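Side-chain contacts in uncharacterized protein (Shewanella loihica PV-4, PDB 2Q3L), which is of unknown function but has a SpoIIAA-like fold of the STAS clan and may associate with membranes and bind a ligand: residues A[12-15]-A[20-23]; A[30-35]-A[71-76]; A[44-49]-A[79-84]; A[95-100]-A[112-117]; A[103-106]-A[110-113]. All blocks are in the same frame, centred on the assembly; numbering follows the deposited sequence.

How the contacts relate
The contacts sample the mixed sheet of the SpoIIAA-like fold and the helices beside it. Contact 1 is the hairpin that starts the sheet. Contacts 2 and 3 sit toward the two ends of the neighbouring helices 32-45 and 68-81, their centres about 16 Å apart, and contact 3 also packs on contact 1 through L22 and A45. Contacts 4 and 5 share helix 95-107 and strand 111-115, with centres about 10 Å apart; contact 5 holds the sodium ion, whose nearest approach to the side chain of D74 in contact 2 is about 13 Å. Bound MPD molecules, probably from the crystallisation liquor, lie about 3 Å from D74 and about 4 Å from H81 and from F112.

Contact 1 (A[12-15]-A[20-23]); sequences GIER and FYLA
With chi1 of 62°, Y21 carries its ring in the crowded position between its own backbone N and carbonyl carbon, while E14 sets CG beside its backbone N (chi1 -69°) and then runs extended; the two side chains therefore meet across the beta hairpin of strands 7-16 and 19-30. E14 and Y21 form a hydrogen-bonded antiparallel pair: E14 N donates to Y21 O at 2.8 Å, and Y21 N returns the bond to E14 O at 2.8 Å. Above this backbone ladder, E14 CB lies over one face of the phenol ring, 3.7 Å from its centroid, a CH-pi contact. The carboxylate stands almost perpendicular to the ring and receives the Y21 hydroxyl, though the very short separation from Y21 OH to E14 OE1 and the second conformer of E14 make the exact geometry doubtful. K118 of helix 118-125 forms a salt bridge with the same OE1, so the polar end of E14 ties the hairpin to that helix, against which the Y21 ring also packs through L122 and L125. G12 and A23 make the next hydrogen-bonded pair, A23 N reaching G12 O at 2.7 Å. The alternate residues turn to the other face of the sheet, where L22 packs beneath helix 32-45 on L42 and A45, and where I13 CG1 touches L22 CD1 at 3.7 Å.

Contact 2 (A[30-35]-A[71-76]); sequences LTHEDY and AWDDLK. With MPD ((4S)-2-methyl-2,4-pentanediol), chain F.
A histidine-carboxylate hydrogen bond joins the first turn of helix 32-45 to helix 68-81, two neighbouring helices of the SpoIIAA-like fold. H32 ND1 donates to D73 OD2 over 2.5 Å at an N-H...O angle of 159°, a length too short to be pressed at this resolution. The aspartate offers its syn lone pair, the acceptor lies close to the imidazole plane, and ring and carboxylate are nearly coplanar, an orientation reached with CG of H32 anti to its backbone N (chi1 167°). The ring of H32 also stacks on H69, which probably limits its freedom to turn.

One helical turn deeper, Y35 fills the space between the helices. Its CB lies 3.6 Å from D73 CB, and the backbone N of D74 stands over one face of the phenol ring, toward the rim. At the far end of the ring, Y35 OH donates to MPD O2 at 2.8 Å, and MPD O2 in turn donates to D74 OD1 at 2.8 Å, so the diol, probably from the crystallisation liquor, bridges the helices. An alanine in place of Y35 would probably leave MPD O2 without its donor and open a gap where the ring lies against D73 CB and D74 N.

The start of the first helix is fixed in its own right. D34 N donates to T31 OG1 at 3.2 Å while T31 N donates to D34 OD2, which H7 also binds. This reciprocal pair is the capping box, the classic N-terminal stop signal of an alpha helix.

Contact 3 (A[44-49]-A[79-84]); sequences SALAGI and LKHGKE
The backbone bond from E84 N to H81 O, 3.0 Å long, spaces the two residues that face L46 and I49 across this contact. No hydrogen bond spans the segments themselves; the join is made largely by carbon surfaces. L46, directly after helix 32-45, sends CD1 obliquely onto the imidazole of H81, meeting H81 CB, CG and ND1 almost equally, with L46 CD1 to H81 ND1 at 3.4 Å. Its CG lies anti to the carbonyl carbon (chi1 -47°), which helps to carry CD1 to the histidine. The K80 CB group covers one face of the same imidazole toward its rim.

Further along, I49 and E84 slide past each other in opposite directions. I49 CG2 lies 3.7 Å from E84 CG. E84 CG also comes within 3.2 Å of I49 O. This methylene is placed by chi1 of E84 (-81°), which sets CG beside the backbone N, while the bend at chi2 only turns the carboxylate. Behind both pairs stands I54 of strand 54-66, touched by L46, I49 and E84, and E84 also shares a backbone hydrogen bond with I54.

A type II beta turn runs from L46 to I49, consistent with both side chains facing 79-84; I49 N closes it on L46 O at 3.1 Å, with G48 taking the positive phi of its third position. The contact thus joins the C-terminal ends of helices 32-45 and 68-81, which belong to successive beta-alpha-beta crossovers of the SpoIIAA-like fold.

Contact 4 (A[95-100]-A[112-117]); sequences ELQEWA and FKFFED
F114 lies against the backbone of helix 95-107, and the snug part of the contact is its ring face. E98 CA stands 3.6 Å above the ring plane, offset toward the rim, and E98 CB completes a CH-pi contact 3.9 Å from the centroid. Q97 CB closes in obliquely on F114 CE1 at 3.7 Å. The ring reaches the helix because CG is anti to the backbone N (chi1 180°), which carries the ring toward the helix; I90 of the adjacent strand also packs on it.

The outer side is looser and polar. The extended E98 chain carries its carboxylate past the ring, and E98 OE2 remains 6.7 Å from K113 NZ, where at most a weak, long-range attraction would be expected. Q97 turns its amide steeply to the ring, with OE1 in the ring plane at its edge. Swapping F114 for a serine would probably leave the E98 and Q97 methylenes without their aromatic partner and open a gap between helix and strand.

At this end of the helix, contact with the strand thus rests on dispersion and CH-pi attraction, while the polar ends lie beyond the ring, Q97 OE1 bonded to Q93 N and the E98 carboxylate making no bond to the strand segment.

Contact 5 (A[103-106]-A[110-113]); sequences VANW and GEFK. With NA (sodium ion), chain C.
N105 and G110 grip a sodium ion where helix 95-107 turns into strand 111-115, the closing part of a beta-alpha-beta unit. In the first shell, N105 binds twice, its backbone O at 2.5 Å and its side-chain OD1 at 2.5 Å from the sodium ion. G110 O comes within 2.2 Å of the sodium ion. A water lies 2.5 Å from the sodium ion, and T108, through O and OG1, completes six oxygen ligands. The ion is therefore wrapped by the connection from helix to strand, and carbonyl oxygens near the helix end, such as N105 O, probably find in it a positive partner.

The second shell fixes the asparagine. With its CG anti to the backbone N (chi1 -170°), the amide swings across to the strand, where OD1 accepts F112 N at 2.8 Å as well as binding the metal. That donor stands well above the carbonyl plane, so a single oxygen serves sodium and strand from different directions. The other end of the amide is held too: N105 ND2 donates in its own plane to E111 OE2 at 2.9 Å, and the amide of N105 and the carboxylate of E111 lie 82° apart. Gripped at both ends, the amide probably cannot flip. E111 also steadies the shell from outside, OE1 accepting from the metal-bound water, while A104 O holds the T108 hydroxyl.

Beyond the polar groups, the F112 side chain adds a looser apolar contact with the helix: A104 CB approaches F112 CD2 at 4.3 Å.

Contact 1 (A[12-15]-A[20-23])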
# COMPACT_ATOMS: atom_id res chain seq x y z
N GLY A 12 -12.93 16.00 -6.13
CA GLY A 12 -13.34 17.37 -6.27
C GLY A 12 -14.82 17.46 -6.56
O GLY A 12 -15.46 16.45 -6.79
N ILE A 13 -15.36 18.67 -6.54
CA ILE A 13 -16.74 18.90 -6.86
C ILE A 13 -16.70 19.65 -8.18
O ILE A 13 -16.04 20.67 -8.27
CB ILE A 13 -17.51 19.56 -5.73
CG1 ILE A 13 -17.57 18.54 -4.57
CG2 ILE A 13 -18.92 19.94 -6.23
CD1 ILE A 13 -18.07 19.10 -3.26
N GLU A 14 -17.33 19.06 -9.21
CA GLU A 14 -17.35 19.59 -10.57
C GLU A 14 -18.77 20.02 -10.97
O GLU A 14 -19.76 19.72 -10.29
CB GLU A 14 -16.77 18.57 -11.59
CG GLU A 14 -15.23 18.31 -11.49
CD GLU A 14 -14.56 17.60 -12.71
OE1 GLU A 14 -15.15 16.75 -13.42
OE2 GLU A 14 -13.37 17.89 -12.95
N ARG A 15 -18.85 20.73 -12.08
CA ARG A 15 -20.11 21.21 -12.62
C ARG A 15 -20.32 20.73 -14.05
O ARG A 15 -19.37 20.66 -14.79
CB ARG A 15 -20.03 22.72 -12.63
CG ARG A 15 -21.13 23.44 -13.28
CD ARG A 15 -20.85 24.89 -13.07
NE ARG A 15 -21.78 25.72 -13.81
CZ ARG A 15 -21.92 27.03 -13.61
NH1 ARG A 15 -21.20 27.67 -12.68
NH2 ARG A 15 -22.80 27.71 -14.33
N PHE A 20 -24.10 20.17 -10.02
CA PHE A 20 -22.82 19.88 -9.41
C PHE A 20 -22.74 18.35 -9.23
O PHE A 20 -23.75 17.69 -9.10
CB PHE A 20 -22.62 20.59 -8.08
CG PHE A 20 -22.39 22.07 -8.20
CD1 PHE A 20 -21.17 22.55 -8.69
CD2 PHE A 20 -23.36 22.98 -7.78
CE1 PHE A 20 -20.92 23.92 -8.80
CE2 PHE A 20 -23.12 24.38 -7.87
CZ PHE A 20 -21.92 24.84 -8.41
N TYR A 21 -21.54 17.79 -9.29
CA TYR A 21 -21.38 16.36 -9.06
C TYR A 21 -20.04 16.17 -8.37
O TYR A 21 -19.14 17.01 -8.47
CB TYR A 21 -21.47 15.52 -10.36
CG TYR A 21 -20.42 15.81 -11.40
CD1 TYR A 21 -20.60 16.84 -12.34
CD2 TYR A 21 -19.26 15.08 -11.46
CE1 TYR A 21 -19.62 17.12 -13.31
CE2 TYR A 21 -18.28 15.34 -12.42
CZ TYR A 21 -18.46 16.35 -13.33
OH TYR A 21 -17.47 16.61 -14.26
N LEU A 22 -19.93 15.06 -7.65
CA LEU A 22 -18.74 14.71 -6.93
C LEU A 22 -17.88 13.90 -7.89
O LEU A 22 -18.37 12.99 -8.55
CB LEU A 22 -19.13 13.94 -5.67
CG LEU A 22 -18.04 13.63 -4.67
CD1 LEU A 22 -17.34 14.87 -4.22
CD2 LEU A 22 -18.61 12.81 -3.46
N ALA A 23 -16.61 14.29 -8.04
CA ALA A 23 -15.72 13.65 -8.99
C ALA A 23 -14.55 13.03 -8.30
O ALA A 23 -13.95 13.64 -7.40
CB ALA A 23 -15.21 14.66 -10.03

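Contact 2 (A[30-35]-A[71-76])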
# COMPACT_ATOMS: atom_id res chain seq x y z
N LEU A 30 -3.79 1.91 -5.28
CA LEU A 30 -4.27 2.68 -4.15
C LEU A 30 -3.85 2.04 -2.84
O LEU A 30 -3.86 0.80 -2.73
CB LEU A 30 -5.80 2.83 -4.19
CG LEU A 30 -6.36 3.37 -5.51
CD1 LEU A 30 -7.89 3.61 -5.33
CD2 LEU A 30 -5.73 4.65 -5.93
N THR A 31 -3.47 2.89 -1.89
CA THR A 31 -3.05 2.48 -0.58
C THR A 31 -4.03 3.03 0.45
O THR A 31 -4.88 3.86 0.14
CB THR A 31 -1.67 3.05 -0.23
OG1 THR A 31 -1.76 4.46 -0.26
CG2 THR A 31 -0.58 2.58 -1.24
N HIS A 32 -3.91 2.51 1.66
CA HIS A 32 -4.68 2.98 2.77
C HIS A 32 -4.44 4.49 3.07
O HIS A 32 -5.36 5.24 3.43
CB HIS A 32 -4.31 2.12 3.97
CG HIS A 32 -4.80 2.66 5.27
ND1 HIS A 32 -6.14 2.72 5.59
CD2 HIS A 32 -4.12 3.13 6.34
CE1 HIS A 32 -6.27 3.22 6.80
NE2 HIS A 32 -5.07 3.45 7.29
N GLU A 33 -3.21 4.92 2.89
CA GLU A 33 -2.82 6.31 3.06
C GLU A 33 -3.58 7.17 2.05
O GLU A 33 -3.97 8.26 2.39
CB GLU A 33 -1.32 6.50 2.93
CG GLU A 33 -0.49 5.83 4.06
CD GLU A 33 -0.55 4.25 4.14
OE1 GLU A 33 -0.68 3.56 3.08
OE2 GLU A 33 -0.45 3.70 5.27
N ASP A 34 -3.85 6.66 0.85
CA ASP A 34 -4.64 7.40 -0.15
C ASP A 34 -6.07 7.57 0.32
O ASP A 34 -6.62 8.66 0.13
CB ASP A 34 -4.60 6.73 -1.55
CG ASP A 34 -3.20 6.67 -2.14
OD1 ASP A 34 -2.32 7.44 -1.69
OD2 ASP A 34 -2.96 5.81 -3.01
N TYR A 35 -6.69 6.51 0.87
CA TYR A 35 -8.05 6.60 1.42
C TYR A 35 -8.09 7.53 2.62
O TYR A 35 -9.06 8.25 2.81
CB TYR A 35 -8.64 5.21 1.72
CG TYR A 35 -9.19 4.58 0.47
CD1 TYR A 35 -8.35 3.87 -0.40
CD2 TYR A 35 -10.50 4.78 0.10
CE1 TYR A 35 -8.84 3.34 -1.64
CE2 TYR A 35 -11.02 4.23 -1.11
CZ TYR A 35 -10.17 3.52 -1.97
OH TYR A 35 -10.66 2.99 -3.13
N ALA A 71 -8.78 -1.87 -0.14
CA ALA A 71 -10.05 -2.50 -0.46
C ALA A 71 -11.01 -2.49 0.74
O ALA A 71 -12.21 -2.33 0.59
CB ALA A 71 -9.83 -3.91 -0.95
N TRP A 72 -10.48 -2.70 1.93
CA TRP A 72 -11.28 -2.61 3.13
C TRP A 72 -11.77 -1.20 3.43
O TRP A 72 -12.90 -1.05 3.85
CB TRP A 72 -10.54 -3.21 4.32
CG TRP A 72 -10.35 -4.67 4.18
CD1 TRP A 72 -11.19 -5.57 3.52
CD2 TRP A 72 -9.35 -5.46 4.80
NE1 TRP A 72 -10.72 -6.83 3.64
CE2 TRP A 72 -9.60 -6.81 4.43
CE3 TRP A 72 -8.28 -5.18 5.65
CZ2 TRP A 72 -8.81 -7.86 4.86
CZ3 TRP A 72 -7.49 -6.23 6.08
CH2 TRP A 72 -7.75 -7.55 5.68
N ASP A 73 -10.89 -0.19 3.24
CA ASP A 73 -11.24 1.23 3.40
C ASP A 73 -12.38 1.57 2.44
O ASP A 73 -13.32 2.28 2.80
CB ASP A 73 -10.05 2.18 3.04
CG ASP A 73 -8.93 2.15 4.05
OD1 ASP A 73 -9.23 2.03 5.24
OD2 ASP A 73 -7.75 2.28 3.67
N ASP A 74 -12.24 1.13 1.20
CA ASP A 74 -13.27 1.35 0.20
C ASP A 74 -14.63 0.77 0.60
O ASP A 74 -15.65 1.42 0.49
CB ASP A 74 -12.82 0.72 -1.09
CG ASP A 74 -13.70 1.13 -2.26
OD1 ASP A 74 -13.87 2.34 -2.44
OD2 ASP A 74 -14.18 0.25 -3.01
N LEU A 75 -14.65 -0.46 1.07
CA LEU A 75 -15.90 -1.08 1.50
C LEU A 75 -16.51 -0.35 2.69
O LEU A 75 -17.72 -0.18 2.77
CB LEU A 75 -15.70 -2.56 1.80
CG LEU A 75 -16.89 -3.37 2.31
CD1 LEU A 75 -18.06 -3.26 1.33
CD2 LEU A 75 -16.42 -4.80 2.47
N LYS A 76 -15.65 0.07 3.61
CA LYS A 76 -16.06 0.85 4.80
C LYS A 76 -16.71 2.17 4.40
O LYS A 76 -17.73 2.56 4.95
CB LYS A 76 -14.86 1.10 5.67
CG LYS A 76 -15.05 2.13 6.74
CD LYS A 76 -13.84 2.20 7.66
CE LYS A 76 -14.18 3.05 8.94
NZ LYS A 76 -13.38 2.85 10.23
C1 MPD F . -11.79 5.85 -5.45
C2 MPD F . -13.05 5.11 -5.06
O2 MPD F . -12.82 4.59 -3.76
CM MPD F . -14.24 6.05 -4.94
C3 MPD F . -13.42 4.00 -6.05
C4 MPD F . -12.48 2.82 -6.22
O4 MPD F . -13.27 1.66 -6.13
C5 MPD F . -11.82 2.74 -7.57

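Contact 3 (A[44-49]-A[79-84])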
# COMPACT_ATOMS: atom_id res chain seq x y z
N SER A 44 -16.57 16.05 4.27
CA SER A 44 -16.93 17.44 4.08
C SER A 44 -18.03 17.56 2.97
O SER A 44 -19.10 18.12 3.20
CB SER A 44 -15.67 18.26 3.75
OG SER A 44 -16.00 19.58 3.44
N ALA A 45 -17.80 16.95 1.81
CA ALA A 45 -18.75 16.91 0.70
C ALA A 45 -20.13 16.41 1.07
O ALA A 45 -21.10 16.92 0.57
CB ALA A 45 -18.20 16.05 -0.45
N LEU A 46 -20.21 15.42 1.95
CA LEU A 46 -21.48 14.80 2.29
C LEU A 46 -22.09 15.25 3.58
O LEU A 46 -23.05 14.62 4.02
CB LEU A 46 -21.30 13.26 2.44
CG LEU A 46 -20.53 12.47 1.39
CD1 LEU A 46 -20.63 11.02 1.68
CD2 LEU A 46 -20.97 12.74 -0.01
N ALA A 47 -21.52 16.26 4.23
CA ALA A 47 -22.05 16.74 5.51
C ALA A 47 -23.51 17.17 5.35
O ALA A 47 -23.83 17.93 4.43
CB ALA A 47 -21.21 17.91 6.02
N GLY A 48 -24.35 16.67 6.24
CA GLY A 48 -25.78 16.95 6.25
C GLY A 48 -26.67 16.11 5.35
O GLY A 48 -27.89 16.25 5.43
N ILE A 49 -26.09 15.26 4.49
CA ILE A 49 -26.86 14.47 3.53
C ILE A 49 -27.26 13.11 4.12
O ILE A 49 -26.43 12.31 4.49
CB ILE A 49 -26.10 14.36 2.20
CG1 ILE A 49 -25.94 15.75 1.60
CG2 ILE A 49 -26.88 13.47 1.18
CD1 ILE A 49 -24.95 15.79 0.45
N LEU A 79 -20.23 1.30 2.93
CA LEU A 79 -21.17 0.96 3.97
C LEU A 79 -21.61 2.20 4.71
O LEU A 79 -22.80 2.32 5.12
CB LEU A 79 -20.55 -0.04 4.93
CG LEU A 79 -20.43 -1.46 4.39
CD1 LEU A 79 -19.46 -2.24 5.24
CD2 LEU A 79 -21.79 -2.13 4.37
N LYS A 80 -20.69 3.15 4.82
CA LYS A 80 -20.96 4.41 5.57
C LYS A 80 -21.65 5.48 4.79
O LYS A 80 -22.50 6.16 5.36
CB LYS A 80 -19.69 4.99 6.12
CG LYS A 80 -19.10 4.01 7.19
CD LYS A 80 -17.90 4.64 7.84
CE LYS A 80 -17.58 3.99 9.14
NZ LYS A 80 -16.44 4.69 9.73
N HIS A 81 -21.36 5.60 3.49
CA HIS A 81 -21.91 6.73 2.68
C HIS A 81 -22.66 6.37 1.46
O HIS A 81 -23.31 7.26 0.88
CB HIS A 81 -20.76 7.68 2.26
CG HIS A 81 -19.91 8.13 3.41
ND1 HIS A 81 -20.38 9.00 4.37
CD2 HIS A 81 -18.65 7.78 3.79
CE1 HIS A 81 -19.44 9.17 5.29
NE2 HIS A 81 -18.38 8.45 4.96
N GLY A 82 -22.64 5.10 1.07
CA GLY A 82 -23.17 4.70 -0.21
C GLY A 82 -24.63 4.96 -0.43
O GLY A 82 -25.06 5.25 -1.56
N LYS A 83 -25.42 4.84 0.64
CA LYS A 83 -26.88 5.00 0.54
C LYS A 83 -27.23 6.46 0.12
O LYS A 83 -28.31 6.71 -0.39
CB LYS A 83 -27.53 4.58 1.89
CG LYS A 83 -29.06 4.48 1.95
CD LYS A 83 -29.62 3.42 0.99
CE LYS A 83 -31.19 3.31 0.98
NZ LYS A 83 -31.78 2.89 2.30
N GLU A 84 -26.29 7.40 0.36
CA GLU A 84 -26.49 8.80 0.02
C GLU A 84 -26.28 9.12 -1.44
O GLU A 84 -26.59 10.21 -1.87
CB GLU A 84 -25.63 9.72 0.92
CG GLU A 84 -26.27 9.96 2.27
CD GLU A 84 -26.28 8.75 3.18
OE1 GLU A 84 -25.16 8.30 3.54
OE2 GLU A 84 -27.40 8.28 3.57

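Contact 4 (A[95-100]-A[112-117])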
# COMPACT_ATOMS: atom_id res chain seq x y z
N GLU A 95 -14.64 -4.29 -21.40
CA GLU A 95 -15.77 -5.07 -20.92
C GLU A 95 -15.57 -5.71 -19.55
O GLU A 95 -16.54 -5.97 -18.83
CB GLU A 95 -16.15 -6.10 -21.97
CG GLU A 95 -16.62 -5.36 -23.23
CD GLU A 95 -16.88 -6.21 -24.40
OE1 GLU A 95 -17.08 -7.43 -24.20
OE2 GLU A 95 -16.86 -5.64 -25.52
N LEU A 96 -14.33 -5.94 -19.16
CA LEU A 96 -14.06 -6.51 -17.85
C LEU A 96 -14.36 -5.47 -16.77
O LEU A 96 -14.93 -5.79 -15.72
CB LEU A 96 -12.63 -7.01 -17.84
CG LEU A 96 -12.19 -8.08 -16.88
CD1 LEU A 96 -13.12 -9.22 -16.80
CD2 LEU A 96 -10.86 -8.52 -17.37
N GLN A 97 -14.03 -4.20 -17.03
CA GLN A 97 -14.39 -3.15 -16.08
C GLN A 97 -15.89 -2.86 -16.11
O GLN A 97 -16.45 -2.40 -15.09
CB GLN A 97 -13.63 -1.83 -16.33
CG GLN A 97 -12.17 -1.83 -15.91
CD GLN A 97 -11.51 -0.48 -16.09
OE1 GLN A 97 -12.04 0.42 -16.69
NE2 GLN A 97 -10.34 -0.34 -15.55
N GLU A 98 -16.51 -3.06 -17.28
CA GLU A 98 -17.95 -2.87 -17.42
C GLU A 98 -18.62 -3.93 -16.57
O GLU A 98 -19.48 -3.64 -15.76
CB GLU A 98 -18.42 -2.98 -18.87
CG GLU A 98 -19.93 -2.76 -19.00
CD GLU A 98 -20.46 -2.93 -20.40
OE1 GLU A 98 -19.71 -3.43 -21.28
OE2 GLU A 98 -21.63 -2.57 -20.62
N TRP A 99 -18.18 -5.15 -16.71
CA TRP A 99 -18.70 -6.25 -15.92
C TRP A 99 -18.55 -5.99 -14.42
O TRP A 99 -19.50 -6.15 -13.68
CB TRP A 99 -18.02 -7.55 -16.35
CG TRP A 99 -18.38 -8.68 -15.51
CD1 TRP A 99 -19.49 -9.45 -15.63
CD2 TRP A 99 -17.66 -9.17 -14.38
NE1 TRP A 99 -19.50 -10.40 -14.65
CE2 TRP A 99 -18.39 -10.25 -13.86
CE3 TRP A 99 -16.46 -8.81 -13.77
CZ2 TRP A 99 -17.96 -10.97 -12.76
CZ3 TRP A 99 -16.05 -9.51 -12.66
CH2 TRP A 99 -16.79 -10.58 -12.17
N ALA A 100 -17.38 -5.58 -13.97
CA ALA A 100 -17.15 -5.25 -12.55
C ALA A 100 -18.05 -4.13 -12.05
O ALA A 100 -18.35 -4.07 -10.87
CB ALA A 100 -15.70 -4.86 -12.32
N PHE A 112 -25.23 2.35 -10.31
CA PHE A 112 -23.90 2.41 -10.91
C PHE A 112 -24.04 2.06 -12.39
O PHE A 112 -24.65 1.04 -12.71
CB PHE A 112 -22.98 1.37 -10.28
CG PHE A 112 -22.37 1.79 -8.97
CD1 PHE A 112 -23.17 2.05 -7.86
CD2 PHE A 112 -21.01 1.91 -8.85
CE1 PHE A 112 -22.64 2.45 -6.67
CE2 PHE A 112 -20.45 2.28 -7.64
CZ PHE A 112 -21.27 2.57 -6.55
N LYS A 113 -23.46 2.87 -13.28
CA LYS A 113 -23.48 2.60 -14.73
C LYS A 113 -22.08 2.93 -15.28
O LYS A 113 -21.46 3.92 -14.86
CB LYS A 113 -24.58 3.41 -15.44
CG LYS A 113 -24.79 3.01 -16.97
CD LYS A 113 -25.97 3.81 -17.52
CE LYS A 113 -26.07 3.73 -19.04
NZ LYS A 113 -26.03 2.34 -19.55
N PHE A 114 -21.61 2.08 -16.18
CA PHE A 114 -20.28 2.19 -16.81
C PHE A 114 -20.29 2.97 -18.15
O PHE A 114 -21.16 2.76 -18.97
CB PHE A 114 -19.74 0.77 -17.07
CG PHE A 114 -18.36 0.73 -17.74
CD1 PHE A 114 -17.19 0.82 -16.98
CD2 PHE A 114 -18.23 0.58 -19.11
CE1 PHE A 114 -15.92 0.76 -17.57
CE2 PHE A 114 -16.96 0.51 -19.72
CZ PHE A 114 -15.81 0.59 -18.93
N PHE A 115 -19.29 3.83 -18.35
CA PHE A 115 -19.07 4.57 -19.60
C PHE A 115 -17.59 4.59 -19.98
O PHE A 115 -16.72 4.41 -19.13
CB PHE A 115 -19.49 6.02 -19.44
CG PHE A 115 -20.90 6.17 -19.02
CD1 PHE A 115 -21.25 6.07 -17.68
CD2 PHE A 115 -21.90 6.38 -19.96
CE1 PHE A 115 -22.55 6.17 -17.30
CE2 PHE A 115 -23.19 6.49 -19.58
CZ PHE A 115 -23.52 6.39 -18.24
N GLU A 116 -17.32 4.82 -21.26
CA GLU A 116 -15.99 5.10 -21.80
C GLU A 116 -15.89 6.60 -22.13
O GLU A 116 -14.82 7.15 -22.11
CB GLU A 116 -15.71 4.26 -23.03
CG GLU A 116 -15.74 2.77 -22.70
CD GLU A 116 -15.13 1.87 -23.76
OE1 GLU A 116 -14.98 2.30 -24.92
OE2 GLU A 116 -14.80 0.72 -23.41
N ASP A 117 -17.01 7.25 -22.45
CA ASP A 117 -17.05 8.68 -22.75
C ASP A 117 -17.62 9.54 -21.57
O ASP A 117 -18.75 9.32 -21.13
CB ASP A 117 -17.90 8.90 -23.98
CG ASP A 117 -17.90 10.36 -24.41
OD1 ASP A 117 -16.83 10.83 -24.83
OD2 ASP A 117 -18.96 11.02 -24.32

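Contact 5 (A[103-106]-A[110-113])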
# COMPACT_ATOMS: atom_id res chain seq x y z
N VAL A 103 -21.41 -5.80 -11.45
CA VAL A 103 -21.33 -6.51 -10.18
C VAL A 103 -21.48 -5.49 -9.05
O VAL A 103 -22.30 -5.68 -8.13
CB VAL A 103 -20.02 -7.28 -10.07
CG1 VAL A 103 -19.82 -7.80 -8.67
CG2 VAL A 103 -20.00 -8.41 -11.06
N ALA A 104 -20.72 -4.39 -9.08
CA ALA A 104 -20.90 -3.38 -8.01
C ALA A 104 -22.35 -2.87 -7.92
O ALA A 104 -22.85 -2.56 -6.83
CB ALA A 104 -20.03 -2.21 -8.27
N ASN A 105 -23.00 -2.74 -9.08
CA ASN A 105 -24.35 -2.19 -9.13
C ASN A 105 -25.32 -3.18 -8.45
O ASN A 105 -26.31 -2.79 -7.87
CB ASN A 105 -24.80 -1.93 -10.56
CG ASN A 105 -26.11 -1.12 -10.65
OD1 ASN A 105 -26.36 -0.20 -9.88
ND2 ASN A 105 -26.94 -1.51 -11.53
N TRP A 106 -25.03 -4.48 -8.53
CA TRP A 106 -25.87 -5.44 -7.89
C TRP A 106 -25.81 -5.26 -6.38
O TRP A 106 -26.83 -5.34 -5.72
CB TRP A 106 -25.44 -6.85 -8.26
CG TRP A 106 -26.34 -7.87 -7.72
CD1 TRP A 106 -27.53 -8.31 -8.28
CD2 TRP A 106 -26.16 -8.62 -6.51
NE1 TRP A 106 -28.06 -9.31 -7.49
CE2 TRP A 106 -27.25 -9.51 -6.40
CE3 TRP A 106 -25.20 -8.61 -5.50
CZ2 TRP A 106 -27.37 -10.37 -5.34
CZ3 TRP A 106 -25.32 -9.49 -4.45
CH2 TRP A 106 -26.39 -10.36 -4.38
N GLY A 110 -27.47 2.65 -4.76
CA GLY A 110 -27.41 3.67 -5.82
C GLY A 110 -27.19 3.01 -7.16
O GLY A 110 -26.72 1.88 -7.23
N GLU A 111 -27.48 3.72 -8.23
CA GLU A 111 -27.39 3.10 -9.55
C GLU A 111 -26.01 3.39 -10.10
O GLU A 111 -25.66 4.52 -10.29
CB GLU A 111 -28.54 3.62 -10.48
CG GLU A 111 -28.98 2.63 -11.56
CD GLU A 111 -29.57 1.32 -10.96
OE1 GLU A 111 -30.39 1.41 -10.02
OE2 GLU A 111 -29.23 0.22 -11.45
N PHE A 112 -25.23 2.35 -10.31
CA PHE A 112 -23.90 2.41 -10.91
C PHE A 112 -24.04 2.06 -12.39
O PHE A 112 -24.65 1.04 -12.71
CB PHE A 112 -22.98 1.37 -10.28
CG PHE A 112 -22.37 1.79 -8.97
CD1 PHE A 112 -23.17 2.05 -7.86
CD2 PHE A 112 -21.01 1.91 -8.85
CE1 PHE A 112 -22.64 2.45 -6.67
CE2 PHE A 112 -20.45 2.28 -7.64
CZ PHE A 112 -21.27 2.57 -6.55
N LYS A 113 -23.46 2.87 -13.28
CA LYS A 113 -23.48 2.60 -14.73
C LYS A 113 -22.08 2.93 -15.28
O LYS A 113 -21.46 3.92 -14.86
CB LYS A 113 -24.58 3.41 -15.44
CG LYS A 113 -24.79 3.01 -16.97
CD LYS A 113 -25.97 3.81 -17.52
CE LYS A 113 -26.07 3.73 -19.04
NZ LYS A 113 -26.03 2.34 -19.55
NA NA C . -26.67 -0.36 -7.36
O HOH W 1 -28.99 -0.78 -8.03